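Local coordinates for protein DyP-type peroxidase (Thermobifida cellulosilytica, PDB 4GS1) that probably uses hydrogen peroxide to oxidise dyes and related substrates at a heme iron, as DyP-type peroxidases do, at residues F50-A55 with S181-R186; A315-R320 with L338-W343. All coordinates share one frame; numbering follows the deposited sequence.

Contact 1. Residues F50-A55 with S181-R186; sequences FVHVIA and SLRGFR. With GOL (glycerol), chain I.
The imidazole of H52 is sandwiched between aliphatic carbon of both strands: CG of R183 sits over the middle of one face, 3.3 Å from the ring centroid in a CH-pi contact almost on the ring normal (6°), while CD1 of I54, from its own strand, lies more loosely over the rim of the other. At the ring edge, in its plane, comes OG of S181. H52 reaches this position because its CG stands anti to the backbone N (chi1 -159°), which leans the ring over the neighbouring strand, against R183 and beside S181. A water bridges the pair H52 and R183, 2.9 Å from H52 ND1 and accepting from R183 NE. The arginine turns away beyond CG through a bend at chi3, leaving guanidinium and imidazole planes 75° apart. A glycerol, probably from the crystallisation liquor, is hydrogen-bonded through its O2 to S181 OG and through its O3 to R183 N, whose nearly straight bond is 2.7 Å long; H52 NE2 adds a weak bond to O2. Further along the same face, CD1 of F50 rests against CB of F185 at 3.9 Å. V51 and V53 point to the other face with L182; there CG1 of V51 lies 3.7 Å from G184 N, close against the glycine, which has no side chain of its own. Between the two faces, V51 pairs with G184 and V53 with L182 through two reciprocal N-H to O bonds each. Helix 158-172 packs on F50, H52 and I54, and P158 of the second subunit touches both phenylalanines. The arrangement is that of neighbouring antiparallel strands, central 50-58 and outer 176-185, in the four-stranded sheet of a ferredoxin-like domain.

Contact 2. Residues A315-R320 with L338-W343; sequences ARMVRR and LLFMAW. With HEM (protoporphyrin IX containing Fe), chain F; OXY (oxygen molecule), chain G.
V318 and W343 form an antiparallel hydrogen-bonded pair, N to O both ways, and R320 N continues the register with a 2.8 Å bond to M341 O, nearly straight at 174°. On the heme side of the hairpin, R319 CG lies 3.9 Å from F340 CE1, and SD of M317 meets CB of A342. R319 bends at chi3 (-63°), laying one guanidinium face over heme C4D. Its NH1 and NH2 both grip propionate oxygen O2A, each at 2.9 Å, and NH1 also gives a weak bond to O1 of the dioxygen, which lies 2.4 Å from the iron. A leucine in place of R319 would probably leave this propionate without the cation described here and the dioxygen without its NH1 donor. F340 sets CE1 3.4 Å from heme C2C. On the other side, CB of R320 lies at the edge of the W343 indole, 4.0 Å from CD1, with guanidinium and indole planes 81° apart; one water accepts from R320 NH1 and W343 NE1 and donates to R320 O. With D207, which forms a long, weak ion pair with R319 and also lines the oxygen site, this is the distal heme pocket characteristic of DyP-type peroxidases, built on a beta hairpin.

In the fold
Both contacts are buried antiparallel strand pairs, each joining an outermost strand to its neighbour, in two four-stranded sheets with the same strand order, as expected of a protein made of two related ferredoxin-like domains. The sheets face one another: V51 and L182 of contact 1 pack on L339, and V53 on M341, so apolar side chains make much of the contact between the two segment pairs, with R186 also packing on R320. Their other faces have different uses. In contact 1 the polar side chains lie near the second subunit: E326 of that subunit also holds the glycerol, and its D325 forms a long, weak ion pair with R183. Contact 2 touches no other protein chain; its polar chemistry turns inward, to heme and oxygen.

Contact 1. Residues F50-A55 with S181-R186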
ATOM      1  N   PHE B  50      -2.506  -0.644   9.037  1.00 13.45           N
ATOM      2  CA  PHE B  50      -1.562   0.033   8.130  1.00 12.61           C
ATOM      3  C   PHE B  50      -0.521   0.835   8.882  1.00 11.12           C
ATOM      4  O   PHE B  50      -0.801   1.373   9.960  1.00 12.38           O
ATOM      5  CB  PHE B  50      -2.325   0.943   7.150  1.00 11.89           C
ATOM      6  CG  PHE B  50      -3.341   0.199   6.339  1.00 14.77           C
ATOM      7  CD1 PHE B  50      -2.972  -0.441   5.165  1.00 13.89           C
ATOM      8  CD2 PHE B  50      -4.658   0.095   6.775  1.00 11.12           C
ATOM      9  CE1 PHE B  50      -3.902  -1.165   4.433  1.00 14.59           C
ATOM     10  CE2 PHE B  50      -5.594  -0.632   6.045  1.00 13.58           C
ATOM     11  CZ  PHE B  50      -5.205  -1.263   4.868  1.00 15.94           C
ATOM     12  N   VAL B  51       0.680   0.923   8.306  1.00 11.71           N
ATOM     13  CA  VAL B  51       1.758   1.727   8.883  1.00 11.39           C
ATOM     14  C   VAL B  51       2.521   2.466   7.789  1.00 11.72           C
ATOM     15  O   VAL B  51       2.572   2.020   6.647  1.00 12.93           O
ATOM     16  CB  VAL B  51       2.756   0.854   9.705  1.00 12.57           C
ATOM     17  CG1 VAL B  51       3.724   0.083   8.777  1.00 13.46           C
ATOM     18  CG2 VAL B  51       3.550   1.710  10.697  1.00 12.73           C
ATOM     19  N   HIS B  52       3.082   3.617   8.139  1.00 11.33           N
ATOM     20  CA  HIS B  52       4.039   4.292   7.264  1.00 11.21           C
ATOM     21  C   HIS B  52       5.177   4.713   8.175  1.00 12.04           C
ATOM     22  O   HIS B  52       4.983   5.506   9.101  1.00 13.55           O
ATOM     23  CB  HIS B  52       3.392   5.506   6.566  1.00 13.43           C
ATOM     24  CG  HIS B  52       4.107   5.953   5.324  1.00 14.24           C
ATOM     25  ND1 HIS B  52       3.469   6.634   4.299  1.00 14.51           N
ATOM     26  CD2 HIS B  52       5.403   5.834   4.941  1.00 13.87           C
ATOM     27  CE1 HIS B  52       4.338   6.902   3.343  1.00 13.96           C
ATOM     28  NE2 HIS B  52       5.522   6.427   3.703  1.00 13.29           N
ATOM     29  N   VAL B  53       6.356   4.137   7.947  1.00 11.67           N
ATOM     30  CA  VAL B  53       7.528   4.489   8.738  1.00 12.16           C
ATOM     31  C   VAL B  53       8.357   5.450   7.917  1.00 14.30           C
ATOM     32  O   VAL B  53       8.652   5.174   6.755  1.00 13.53           O
ATOM     33  CB  VAL B  53       8.347   3.237   9.082  1.00 13.81           C
ATOM     34  CG1 VAL B  53       9.605   3.624   9.847  1.00 13.90           C
ATOM     35  CG2 VAL B  53       7.504   2.296   9.926  1.00 14.32           C
ATOM     36  N   ILE B  54       8.697   6.596   8.500  1.00 12.29           N
ATOM     37  CA  ILE B  54       9.444   7.617   7.766  1.00 11.79           C
ATOM     38  C   ILE B  54      10.674   8.035   8.549  1.00 11.95           C
ATOM     39  O   ILE B  54      10.571   8.451   9.706  1.00 14.79           O
ATOM     40  CB  ILE B  54       8.579   8.875   7.509  1.00 14.78           C
ATOM     41  CG1 ILE B  54       7.237   8.477   6.887  1.00 18.84           C
ATOM     42  CG2 ILE B  54       9.315   9.854   6.577  1.00 15.06           C
ATOM     43  CD1 ILE B  54       6.076   9.317   7.350  1.00 30.02           C
ATOM     44  N   ALA B  55      11.842   7.931   7.917  1.00 13.48           N
ATOM     45  CA  ALA B  55      13.080   8.400   8.536  1.00 14.78           C
ATOM     46  C   ALA B  55      13.444   9.748   7.933  1.00 12.50           C
ATOM     47  O   ALA B  55      13.323   9.946   6.722  1.00 13.81           O
ATOM     48  CB  ALA B  55      14.214   7.386   8.309  1.00 14.39           C
ATOM     49  N   SER B 181      11.457   5.937   3.434  1.00 11.93           N
ATOM     50  CA  SER B 181      10.187   5.600   4.063  1.00 12.73           C
ATOM     51  C   SER B 181       9.702   4.269   3.538  1.00 12.70           C
ATOM     52  O   SER B 181      10.137   3.812   2.479  1.00 14.36           O
ATOM     53  CB  SER B 181       9.136   6.689   3.818  1.00 16.24           C
ATOM     54  OG  SER B 181       8.563   6.553   2.522  1.00 18.18           O
ATOM     55  N   LEU B 182       8.813   3.625   4.283  1.00 11.33           N
ATOM     56  CA  LEU B 182       8.220   2.373   3.809  1.00 12.35           C
ATOM     57  C   LEU B 182       6.827   2.208   4.397  1.00  9.74           C
ATOM     58  O   LEU B 182       6.619   2.406   5.601  1.00 11.94           O
ATOM     59  CB  LEU B 182       9.099   1.168   4.175  1.00 16.34           C
ATOM     60  CG  LEU B 182       8.720  -0.206   3.606  1.00 16.42           C
ATOM     61  CD1 LEU B 182       8.688  -0.177   2.101  1.00 17.57           C
ATOM     62  CD2 LEU B 182       9.727  -1.253   4.104  1.00 17.27           C
ATOM     63  N   ARG B 183       5.876   1.867   3.526  1.00 12.93           N
ATOM     64  CA  ARG B 183       4.507   1.583   3.939  1.00 11.97           C
ATOM     65  C   ARG B 183       4.322   0.088   4.104  1.00 10.27           C
ATOM     66  O   ARG B 183       4.913  -0.700   3.360  1.00 13.08           O
ATOM     67  CB  ARG B 183       3.527   2.109   2.886  1.00 13.65           C
ATOM     68  CG  ARG B 183       3.531   3.627   2.779  1.00 13.82           C
ATOM     69  CD  ARG B 183       2.664   4.134   1.614  1.00 16.32           C
ATOM     70  NE  ARG B 183       1.237   3.909   1.840  1.00 20.69           N
ATOM     71  CZ  ARG B 183       0.509   3.019   1.176  1.00 27.71           C
ATOM     72  NH1 ARG B 183      -0.782   2.881   1.441  1.00 28.44           N
ATOM     73  NH2 ARG B 183       1.070   2.264   0.246  1.00 24.02           N
ATOM     74  N   GLY B 184       3.483  -0.303   5.067  1.00 11.58           N
ATOM     75  CA  GLY B 184       3.222  -1.709   5.335  1.00 11.72           C
ATOM     76  C   GLY B 184       1.776  -1.972   5.715  1.00 12.64           C
ATOM     77  O   GLY B 184       1.044  -1.044   6.067  1.00 13.86           O
ATOM     78  N   PHE B 185       1.359  -3.235   5.637  1.00 12.36           N
ATOM     79  CA  PHE B 185      -0.013  -3.602   5.968  1.00 12.11           C
ATOM     80  C   PHE B 185      -0.097  -4.942   6.683  1.00 11.51           C
ATOM     81  O   PHE B 185       0.816  -5.770   6.602  1.00 12.11           O
ATOM     82  CB  PHE B 185      -0.869  -3.685   4.697  1.00  9.50           C
ATOM     83  CG  PHE B 185      -0.385  -4.708   3.704  1.00 11.92           C
ATOM     84  CD1 PHE B 185      -0.864  -6.015   3.733  1.00 14.55           C
ATOM     85  CD2 PHE B 185       0.555  -4.368   2.743  1.00 15.32           C
ATOM     86  CE1 PHE B 185      -0.410  -6.960   2.821  1.00 14.89           C
ATOM     87  CE2 PHE B 185       1.014  -5.311   1.827  1.00 17.73           C
ATOM     88  CZ  PHE B 185       0.526  -6.610   1.868  1.00 16.70           C
ATOM     89  N   ARG B 186      -1.229  -5.141   7.351  1.00 13.79           N
ATOM     90  CA  ARG B 186      -1.679  -6.445   7.843  1.00 12.06           C
ATOM     91  C   ARG B 186      -3.115  -6.597   7.387  1.00 14.03           C
ATOM     92  O   ARG B 186      -3.690  -5.647   6.851  1.00 14.27           O
ATOM     93  CB  ARG B 186      -1.671  -6.473   9.371  1.00 11.35           C
ATOM     94  CG  ARG B 186      -0.312  -6.236   9.991  1.00 11.45           C
ATOM     95  CD  ARG B 186      -0.452  -6.018  11.489  1.00 12.14           C
ATOM     96  NE  ARG B 186       0.844  -6.051  12.169  1.00 12.54           N
ATOM     97  CZ  ARG B 186       1.004  -6.378  13.453  1.00 16.91           C
ATOM     98  NH1 ARG B 186      -0.053  -6.683  14.208  1.00 16.84           N
ATOM     99  NH2 ARG B 186       2.222  -6.393  13.987  1.00 15.77           N
TER
HETATM  100  C1  GOL I 504       8.385   3.493  -0.285  0.58 35.64           C
HETATM  101  O1  GOL I 504       9.105   4.494  -0.975  0.58 30.82           O
HETATM  102  C2  GOL I 504       7.037   4.080   0.127  0.58 35.59           C
HETATM  103  O2  GOL I 504       7.148   4.889   1.282  0.58 40.13           O
HETATM  104  C3  GOL I 504       5.999   2.999   0.371  0.58 25.45           C
HETATM  105  O3  GOL I 504       6.581   1.848   0.903  0.58 31.56           O
HETATM  106  O   HOH W   1       0.750   6.707   3.397  1.00 16.12           O

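Contact 2. Residues A315-R320 with L338-W343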
ATOM      1  N   ALA B 315      17.520 -13.074  25.999  1.00 16.08           N
ATOM      2  CA  ALA B 315      17.089 -11.930  25.190  1.00 18.63           C
ATOM      3  C   ALA B 315      15.653 -12.064  24.680  1.00 18.81           C
ATOM      4  O   ALA B 315      15.232 -13.132  24.226  1.00 16.89           O
ATOM      5  CB  ALA B 315      18.050 -11.699  24.012  1.00 19.68           C
ATOM      6  N   ARG B 316      14.907 -10.962  24.732  1.00 15.77           N
ATOM      7  CA  ARG B 316      13.495 -10.978  24.385  1.00 15.24           C
ATOM      8  C   ARG B 316      13.138  -9.649  23.751  1.00 14.49           C
ATOM      9  O   ARG B 316      13.748  -8.628  24.061  1.00 16.25           O
ATOM     10  CB  ARG B 316      12.654 -11.198  25.653  1.00 18.79           C
ATOM     11  CG  ARG B 316      11.245 -11.731  25.418  1.00 26.60           C
ATOM     12  CD  ARG B 316      10.555 -12.087  26.748  1.00 32.34           C
ATOM     13  NE  ARG B 316      11.306 -13.075  27.522  1.00 34.19           N
ATOM     14  CZ  ARG B 316      11.066 -14.383  27.503  1.00 32.62           C
ATOM     15  NH1 ARG B 316      10.084 -14.871  26.756  1.00 38.58           N
ATOM     16  NH2 ARG B 316      11.806 -15.205  28.235  1.00 34.92           N
ATOM     17  N   MET B 317      12.154  -9.660  22.854  1.00 14.96           N
ATOM     18  CA  MET B 317      11.714  -8.426  22.213  1.00 14.02           C
ATOM     19  C   MET B 317      10.227  -8.510  21.899  1.00 13.56           C
ATOM     20  O   MET B 317       9.640  -9.591  21.966  1.00 16.13           O
ATOM     21  CB  MET B 317      12.521  -8.179  20.932  1.00 16.15           C
ATOM     22  CG  MET B 317      12.212  -9.165  19.807  1.00 14.18           C
ATOM     23  SD  MET B 317      13.553  -9.248  18.601  1.00 16.93           S
ATOM     24  CE  MET B 317      14.685 -10.319  19.488  1.00 17.66           C
ATOM     25  N   VAL B 318       9.614  -7.371  21.576  1.00 12.03           N
ATOM     26  CA  VAL B 318       8.272  -7.374  21.006  1.00 13.80           C
ATOM     27  C   VAL B 318       8.379  -7.065  19.526  1.00 14.91           C
ATOM     28  O   VAL B 318       8.872  -6.006  19.140  1.00 14.78           O
ATOM     29  CB  VAL B 318       7.342  -6.360  21.694  1.00 14.70           C
ATOM     30  CG1 VAL B 318       6.053  -6.201  20.903  1.00 14.20           C
ATOM     31  CG2 VAL B 318       7.031  -6.828  23.114  1.00 16.96           C
ATOM     32  N   ARG B 319       7.945  -8.009  18.699  1.00 10.86           N
ATOM     33  CA  ARG B 319       7.968  -7.819  17.254  1.00 10.33           C
ATOM     34  C   ARG B 319       6.617  -7.295  16.788  1.00 13.29           C
ATOM     35  O   ARG B 319       5.589  -7.929  17.022  1.00 17.12           O
ATOM     36  CB  ARG B 319       8.335  -9.140  16.560  1.00 12.76           C
ATOM     37  CG  ARG B 319       9.794  -9.545  16.753  1.00 12.32           C
ATOM     38  CD  ARG B 319      10.034 -11.024  16.439  1.00 13.73           C
ATOM     39  NE  ARG B 319       9.290 -11.887  17.361  1.00 12.93           N
ATOM     40  CZ  ARG B 319       8.389 -12.796  16.997  1.00 13.89           C
ATOM     41  NH1 ARG B 319       8.120 -13.010  15.712  1.00 13.17           N
ATOM     42  NH2 ARG B 319       7.761 -13.508  17.926  1.00 14.87           N
ATOM     43  N   ARG B 320       6.627  -6.135  16.129  1.00 11.84           N
ATOM     44  CA  ARG B 320       5.395  -5.461  15.715  1.00 10.82           C
ATOM     45  C   ARG B 320       5.566  -5.059  14.258  1.00 12.62           C
ATOM     46  O   ARG B 320       5.631  -3.883  13.910  1.00 14.43           O
ATOM     47  CB  ARG B 320       5.135  -4.243  16.614  1.00 10.53           C
ATOM     48  CG  ARG B 320       3.761  -3.589  16.454  1.00 10.60           C
ATOM     49  CD  ARG B 320       3.639  -2.431  17.452  1.00 12.70           C
ATOM     50  NE  ARG B 320       2.375  -1.701  17.348  1.00 14.59           N
ATOM     51  CZ  ARG B 320       2.146  -0.737  16.463  1.00 17.07           C
ATOM     52  NH1 ARG B 320       3.084  -0.413  15.571  1.00 15.34           N
ATOM     53  NH2 ARG B 320       0.974  -0.111  16.453  1.00 13.59           N
ATOM     54  N   LEU B 338       9.014  -8.388   4.680  1.00  9.30           N
ATOM     55  CA  LEU B 338       8.599  -8.031   6.029  1.00  9.47           C
ATOM     56  C   LEU B 338       9.257  -6.734   6.443  1.00 13.86           C
ATOM     57  O   LEU B 338      10.478  -6.601   6.390  1.00 12.58           O
ATOM     58  CB  LEU B 338       8.990  -9.145   7.003  1.00  9.38           C
ATOM     59  CG  LEU B 338       8.664  -8.944   8.479  1.00 10.70           C
ATOM     60  CD1 LEU B 338       7.149  -8.908   8.685  1.00 17.86           C
ATOM     61  CD2 LEU B 338       9.286 -10.076   9.292  1.00 14.60           C
ATOM     62  N   LEU B 339       8.428  -5.768   6.817  1.00 11.16           N
ATOM     63  CA  LEU B 339       8.897  -4.569   7.490  1.00 11.40           C
ATOM     64  C   LEU B 339       8.974  -4.965   8.968  1.00 11.56           C
ATOM     65  O   LEU B 339       8.008  -4.865   9.736  1.00 13.61           O
ATOM     66  CB  LEU B 339       7.949  -3.390   7.201  1.00 11.43           C
ATOM     67  CG  LEU B 339       8.044  -2.129   8.068  1.00 15.79           C
ATOM     68  CD1 LEU B 339       9.475  -1.681   8.195  1.00 18.42           C
ATOM     69  CD2 LEU B 339       7.204  -1.014   7.456  1.00 17.26           C
ATOM     70  N   PHE B 340      10.148  -5.462   9.346  1.00 12.08           N
ATOM     71  CA  PHE B 340      10.400  -5.981  10.684  1.00 11.83           C
ATOM     72  C   PHE B 340      10.623  -4.815  11.657  1.00 11.54           C
ATOM     73  O   PHE B 340      11.397  -3.894  11.374  1.00 13.42           O
ATOM     74  CB  PHE B 340      11.642  -6.888  10.625  1.00 12.55           C
ATOM     75  CG  PHE B 340      12.092  -7.419  11.963  1.00 12.58           C
ATOM     76  CD1 PHE B 340      11.692  -8.674  12.391  1.00 13.40           C
ATOM     77  CD2 PHE B 340      12.951  -6.677  12.776  1.00 13.65           C
ATOM     78  CE1 PHE B 340      12.112  -9.178  13.627  1.00 13.57           C
ATOM     79  CE2 PHE B 340      13.375  -7.173  14.010  1.00 15.31           C
ATOM     80  CZ  PHE B 340      12.955  -8.422  14.435  1.00 14.12           C
ATOM     81  N   MET B 341       9.932  -4.843  12.793  1.00 10.09           N
ATOM     82  CA  MET B 341      10.101  -3.811  13.815  1.00 11.38           C
ATOM     83  C   MET B 341      10.141  -4.433  15.203  1.00 16.53           C
ATOM     84  O   MET B 341       9.144  -4.972  15.685  1.00 16.63           O
ATOM     85  CB  MET B 341       8.993  -2.765  13.701  1.00 13.82           C
ATOM     86  CG  MET B 341       9.148  -1.890  12.466  1.00 18.91           C
ATOM     87  SD  MET B 341       8.005  -0.506  12.491  1.00 26.25           S
ATOM     88  CE  MET B 341       6.643  -1.276  11.751  1.00 14.53           C
ATOM     89  N   ALA B 342      11.311  -4.382  15.833  1.00 11.70           N
ATOM     90  CA  ALA B 342      11.472  -4.965  17.164  1.00 11.25           C
ATOM     91  C   ALA B 342      11.578  -3.870  18.210  1.00 15.82           C
ATOM     92  O   ALA B 342      12.342  -2.919  18.039  1.00 13.69           O
ATOM     93  CB  ALA B 342      12.708  -5.849  17.215  1.00 13.78           C
ATOM     94  N   TRP B 343      10.831  -4.024  19.301  1.00 11.89           N
ATOM     95  CA  TRP B 343      10.856  -3.059  20.399  1.00 11.83           C
ATOM     96  C   TRP B 343      11.477  -3.713  21.618  1.00 16.67           C
ATOM     97  O   TRP B 343      11.152  -4.858  21.940  1.00 15.66           O
ATOM     98  CB  TRP B 343       9.420  -2.636  20.728  1.00 12.30           C
ATOM     99  CG  TRP B 343       8.774  -1.858  19.633  1.00 13.13           C
ATOM    100  CD1 TRP B 343       7.989  -2.336  18.623  1.00 14.34           C
ATOM    101  CD2 TRP B 343       8.871  -0.445  19.430  1.00 13.26           C
ATOM    102  NE1 TRP B 343       7.592  -1.301  17.799  1.00 12.35           N
ATOM    103  CE2 TRP B 343       8.116  -0.126  18.287  1.00 12.97           C
ATOM    104  CE3 TRP B 343       9.529   0.582  20.111  1.00 16.57           C
ATOM    105  CZ2 TRP B 343       8.004   1.172  17.802  1.00 13.29           C
ATOM    106  CZ3 TRP B 343       9.415   1.868  19.636  1.00 16.14           C
ATOM    107  CH2 TRP B 343       8.656   2.154  18.500  1.00 14.50           C
TER
HETATM  108  CHA HEM F 501       9.575 -16.172  15.634  1.00 13.21           C
HETATM  109  CHB HEM F 501       9.116 -15.250  10.902  1.00 14.95           C
HETATM  110  CHC HEM F 501      12.978 -12.306  11.050  1.00 13.98           C
HETATM  111  CHD HEM F 501      13.201 -12.883  15.870  1.00 13.83           C
HETATM  112  C1A HEM F 501       9.144 -16.187  14.336  1.00 12.00           C
HETATM  113  C2A HEM F 501       8.055 -16.995  13.844  1.00 11.76           C
HETATM  114  C3A HEM F 501       7.933 -16.738  12.534  1.00 10.70           C
HETATM  115  C4A HEM F 501       8.928 -15.761  12.169  1.00 12.10           C
HETATM  116  CMA HEM F 501       6.904 -17.356  11.556  1.00 11.22           C
HETATM  117  CAA HEM F 501       7.215 -17.970  14.712  1.00 12.01           C
HETATM  118  CBA HEM F 501       5.941 -17.306  15.264  1.00 12.04           C
HETATM  119  CGA HEM F 501       6.235 -16.283  16.327  1.00 14.62           C
HETATM  120  O1A HEM F 501       6.543 -16.685  17.490  1.00 14.76           O
HETATM  121  O2A HEM F 501       6.144 -15.066  16.028  1.00 15.45           O
HETATM  122  C1B HEM F 501      10.128 -14.394  10.531  1.00 14.54           C
HETATM  123  C2B HEM F 501      10.389 -13.952   9.179  1.00 13.19           C
HETATM  124  C3B HEM F 501      11.464 -13.148   9.206  1.00 12.59           C
HETATM  125  C4B HEM F 501      11.907 -13.042  10.583  1.00 13.94           C
HETATM  126  CMB HEM F 501       9.548 -14.414   7.964  1.00 17.61           C
HETATM  127  CAB HEM F 501      12.154 -12.394   8.040  1.00 14.53           C
HETATM  128  CBB HEM F 501      11.519 -12.077   6.894  1.00 19.01           C
HETATM  129  C1C HEM F 501      13.375 -12.210  12.372  1.00 13.57           C
HETATM  130  C2C HEM F 501      14.498 -11.434  12.882  1.00 12.66           C
HETATM  131  C3C HEM F 501      14.545 -11.585  14.222  1.00 14.49           C
HETATM  132  C4C HEM F 501      13.473 -12.481  14.584  1.00 16.72           C
HETATM  133  CMC HEM F 501      15.412 -10.558  11.998  1.00 18.25           C
HETATM  134  CAC HEM F 501      15.522 -11.001  15.281  1.00 14.90           C
HETATM  135  CBC HEM F 501      16.750 -10.547  15.021  1.00 24.46           C
HETATM  136  C1D HEM F 501      12.243 -13.793  16.234  1.00 12.59           C
HETATM  137  C2D HEM F 501      11.967 -14.178  17.597  1.00 13.85           C
HETATM  138  C3D HEM F 501      10.856 -15.206  17.521  1.00 12.26           C
HETATM  139  C4D HEM F 501      10.541 -15.333  16.120  1.00 14.64           C
HETATM  140  CMD HEM F 501      12.661 -13.679  18.887  1.00 16.31           C
HETATM  141  CAD HEM F 501      10.202 -15.930  18.708  1.00 13.02           C
HETATM  142  CBD HEM F 501      11.081 -17.103  19.147  1.00 16.38           C
HETATM  143  CGD HEM F 501      10.422 -17.758  20.341  1.00 15.61           C
HETATM  144  O1D HEM F 501       9.668 -18.751  20.146  1.00 16.22           O
HETATM  145  O2D HEM F 501      10.620 -17.273  21.487  1.00 19.48           O
HETATM  146  NA  HEM F 501       9.669 -15.434  13.299  1.00 12.87           N
HETATM  147  NB  HEM F 501      11.075 -13.824  11.367  1.00 12.76           N
HETATM  148  NC  HEM F 501      12.774 -12.857  13.442  1.00 13.66           N
HETATM  149  ND  HEM F 501      11.377 -14.490  15.385  1.00 12.00           N
HETATM  150 FE   HEM F 501      11.291 -14.233  13.372  1.00 13.68          FE
HETATM  151  O1  OXY G 502       9.694 -12.440  13.399  1.00 21.74           O
HETATM  152  O2  OXY G 502       8.783 -11.373  12.938  1.00 20.45           O
HETATM  153  O   HOH W   2       5.917  -1.296  15.233  1.00 12.87           O